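Local coordinates for protein 2-dehydropantoate 2-reductase (PDB 3WFI) that acts as an NAD(H)-dependent D-mandelate dehydrogenase, interconverting D-mandelate and the corresponding 2-keto acid, and belongs to the ketopantoate reductase family, at residues I221-A226 / L236-V241. Residues are numbered along the deposited sequence; the frame is centred on the assembly and turned at random.
Sequences IVNEFA and LDVPEV
Between Ala226 O and Leu236 N sits a single water, 2.7 Å from Ala226 O, to which it donates, and 2.8 Å from Leu236 N, from whose N-H it accepts a hydrogen bond. It joins helix 214-231 to the residues leading into helix 238-246 where no direct hydrogen bond crosses. Beside this bridge, Leu236 brings one branch over the helix backbone, with CD1 3.9 Å from Ala226 CA. The small methyl of Ala226 lets Leu236 and Val238 close in together; Val238 CG2 lies 3.6 Å from Ala226 CB. With CG1 of Val238 anti to its N (chi1 170°), CG2 meets Ala226, while CG1 lies obliquely over a face of the Asn223 amide, 3.9 Å from Asn223 ND2. That nitrogen is hydrogen-bonded to Ala219 O, so this N-H group has a polar partner although a methyl lies beside it. Deeper in, Val222 CG1 packs against Val241 CG1 at 3.7 Å and also reaches Val238 CG1, so Val222 sits against two valines one turn apart; Cys189 of helix 180-191 touches Val241. Asp237 is the N-cap of helix 238-246: its short carboxylate takes up the N-H of Glu240, which has no preceding helical carbonyl, OD1 accepting from Glu240 N at 3.2 Å from well above the carboxylate plane. Small and branched apolar side chains thus let two consecutive helices approach through dispersion and hydrophobic burial, while one water couples a backbone carbonyl and N-H that do not bond directly.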
ATOM      1  N   ILE B 221       8.266   5.435   5.705  1.00 16.00           N
ATOM      2  CA  ILE B 221       7.518   5.077   6.913  1.00 16.02           C
ATOM      3  C   ILE B 221       8.224   5.589   8.170  1.00 16.46           C
ATOM      4  O   ILE B 221       7.585   6.178   9.055  1.00 16.31           O
ATOM      5  CB  ILE B 221       7.254   3.557   7.005  1.00 16.20           C
ATOM      6  CG1 ILE B 221       6.253   3.143   5.941  1.00 16.13           C
ATOM      7  CG2 ILE B 221       6.719   3.174   8.389  1.00 16.17           C
ATOM      8  CD1 ILE B 221       6.298   1.659   5.600  1.00 16.65           C
ATOM      9  N   VAL B 222       9.538   5.399   8.246  1.00 16.20           N
ATOM     10  CA  VAL B 222      10.289   5.828   9.427  1.00 16.39           C
ATOM     11  C   VAL B 222      10.184   7.349   9.604  1.00 16.37           C
ATOM     12  O   VAL B 222      10.072   7.847  10.722  1.00 16.01           O
ATOM     13  CB  VAL B 222      11.762   5.380   9.361  1.00 16.58           C
ATOM     14  CG1 VAL B 222      12.581   6.039  10.452  1.00 16.81           C
ATOM     15  CG2 VAL B 222      11.861   3.870   9.481  1.00 16.73           C
ATOM     16  N   ASN B 223      10.176   8.086   8.495  1.00 16.81           N
ATOM     17  CA  ASN B 223      10.012   9.537   8.581  1.00 16.83           C
ATOM     18  C   ASN B 223       8.672   9.954   9.133  1.00 16.20           C
ATOM     19  O   ASN B 223       8.578  10.937   9.855  1.00 15.92           O
ATOM     20  CB  ASN B 223      10.295  10.207   7.241  1.00 17.85           C
ATOM     21  CG  ASN B 223      11.736  10.583   7.110  1.00 19.30           C
ATOM     22  OD1 ASN B 223      12.183  11.557   7.712  1.00 21.17           O
ATOM     23  ND2 ASN B 223      12.473   9.829   6.328  1.00 20.49           N
ATOM     24  N   GLU B 224       7.631   9.191   8.820  1.00 15.62           N
ATOM     25  CA  GLU B 224       6.317   9.442   9.397  1.00 15.18           C
ATOM     26  C   GLU B 224       6.333   9.203  10.915  1.00 15.22           C
ATOM     27  O   GLU B 224       5.875  10.049  11.684  1.00 15.38           O
ATOM     28  CB  GLU B 224       5.235   8.581   8.715  1.00 14.71           C
ATOM     29  CG  GLU B 224       5.024   8.924   7.250  1.00 14.49           C
ATOM     30  CD  GLU B 224       3.896   8.153   6.588  1.00 13.83           C
ATOM     31  OE1 GLU B 224       3.253   7.318   7.258  1.00 13.07           O
ATOM     32  OE2 GLU B 224       3.684   8.365   5.373  1.00 13.07           O
ATOM     33  N   PHE B 225       6.862   8.062  11.340  1.00 15.47           N
ATOM     34  CA  PHE B 225       7.062   7.783  12.776  1.00 15.43           C
ATOM     35  C   PHE B 225       7.826   8.926  13.467  1.00 15.92           C
ATOM     36  O   PHE B 225       7.453   9.382  14.553  1.00 15.74           O
ATOM     37  CB  PHE B 225       7.839   6.465  12.970  1.00 15.26           C
ATOM     38  CG  PHE B 225       6.982   5.221  12.955  1.00 15.50           C
ATOM     39  CD1 PHE B 225       6.389   4.767  11.785  1.00 15.47           C
ATOM     40  CD2 PHE B 225       6.803   4.465  14.129  1.00 15.70           C
ATOM     41  CE1 PHE B 225       5.626   3.602  11.772  1.00 15.22           C
ATOM     42  CE2 PHE B 225       6.041   3.306  14.122  1.00 15.41           C
ATOM     43  CZ  PHE B 225       5.462   2.870  12.938  1.00 15.55           C
ATOM     44  N   ALA B 226       8.898   9.385  12.820  1.00 16.60           N
ATOM     45  CA  ALA B 226       9.775  10.421  13.389  1.00 17.56           C
ATOM     46  C   ALA B 226       9.111  11.797  13.503  1.00 18.56           C
ATOM     47  O   ALA B 226       9.346  12.519  14.470  1.00 18.66           O
ATOM     48  CB  ALA B 226      11.042  10.518  12.576  1.00 18.03           C
ATOM     49  N   LEU B 236      14.128  11.217  16.876  1.00 25.50           N
ATOM     50  CA  LEU B 236      14.777  10.013  16.354  1.00 24.40           C
ATOM     51  C   LEU B 236      15.927  10.349  15.420  1.00 24.01           C
ATOM     52  O   LEU B 236      15.843  11.278  14.635  1.00 24.64           O
ATOM     53  CB  LEU B 236      13.775   9.123  15.609  1.00 23.90           C
ATOM     54  CG  LEU B 236      12.605   8.560  16.426  1.00 23.20           C
ATOM     55  CD1 LEU B 236      11.690   7.740  15.535  1.00 22.96           C
ATOM     56  CD2 LEU B 236      13.117   7.729  17.583  1.00 23.63           C
ATOM     57  N   ASP B 237      17.011   9.593  15.530  1.00 23.66           N
ATOM     58  CA  ASP B 237      18.082   9.607  14.531  1.00 22.61           C
ATOM     59  C   ASP B 237      17.587   8.796  13.343  1.00 20.99           C
ATOM     60  O   ASP B 237      17.747   7.577  13.295  1.00 20.06           O
ATOM     61  CB  ASP B 237      19.354   9.005  15.150  1.00 23.51           C
ATOM     62  CG  ASP B 237      20.561   9.046  14.218  1.00 24.44           C
ATOM     63  OD1 ASP B 237      20.413   9.070  12.982  1.00 24.71           O
ATOM     64  OD2 ASP B 237      21.681   9.030  14.739  1.00 25.55           O
ATOM     65  N   VAL B 238      16.970   9.471  12.374  1.00 20.74           N
ATOM     66  CA  VAL B 238      16.295   8.773  11.280  1.00 19.33           C
ATOM     67  C   VAL B 238      17.220   7.850  10.477  1.00 19.10           C
ATOM     68  O   VAL B 238      16.889   6.679  10.267  1.00 18.42           O
ATOM     69  CB  VAL B 238      15.493   9.743  10.384  1.00 19.91           C
ATOM     70  CG1 VAL B 238      15.013   9.044   9.115  1.00 19.56           C
ATOM     71  CG2 VAL B 238      14.318  10.302  11.174  1.00 20.20           C
ATOM     72  N   PRO B 239      18.402   8.341  10.065  1.00 19.78           N
ATOM     73  CA  PRO B 239      19.299   7.422   9.355  1.00 19.86           C
ATOM     74  C   PRO B 239      19.627   6.153  10.153  1.00 20.21           C
ATOM     75  O   PRO B 239      19.595   5.045   9.594  1.00 20.18           O
ATOM     76  CB  PRO B 239      20.555   8.274   9.106  1.00 20.61           C
ATOM     77  CG  PRO B 239      20.081   9.679   9.127  1.00 20.65           C
ATOM     78  CD  PRO B 239      18.935   9.719  10.102  1.00 20.05           C
ATOM     79  N   GLU B 240      19.919   6.300  11.445  1.00 20.53           N
ATOM     80  CA  GLU B 240      20.222   5.128  12.272  1.00 21.22           C
ATOM     81  C   GLU B 240      19.020   4.210  12.354  1.00 20.38           C
ATOM     82  O   GLU B 240      19.148   2.995  12.165  1.00 20.12           O
ATOM     83  CB  GLU B 240      20.682   5.526  13.669  1.00 21.44           C
ATOM     84  CG  GLU B 240      21.315   4.389  14.463  1.00 22.40           C
ATOM     85  CD  GLU B 240      20.320   3.357  15.007  1.00 21.98           C
ATOM     86  OE1 GLU B 240      19.197   3.725  15.443  1.00 21.11           O
ATOM     87  OE2 GLU B 240      20.665   2.155  15.007  1.00 22.73           O
ATOM     88  N   VAL B 241      17.849   4.782  12.603  1.00 19.73           N
ATOM     89  CA  VAL B 241      16.646   3.962  12.719  1.00 20.03           C
ATOM     90  C   VAL B 241      16.357   3.204  11.424  1.00 19.88           C
ATOM     91  O   VAL B 241      16.033   2.014  11.462  1.00 19.11           O
ATOM     92  CB  VAL B 241      15.434   4.774  13.206  1.00 19.91           C
ATOM     93  CG1 VAL B 241      14.155   3.948  13.130  1.00 19.62           C
ATOM     94  CG2 VAL B 241      15.678   5.245  14.632  1.00 20.04           C
TER
HETATM   95  O   HOH W   1      11.682  12.219  15.831  1.00 17.13           O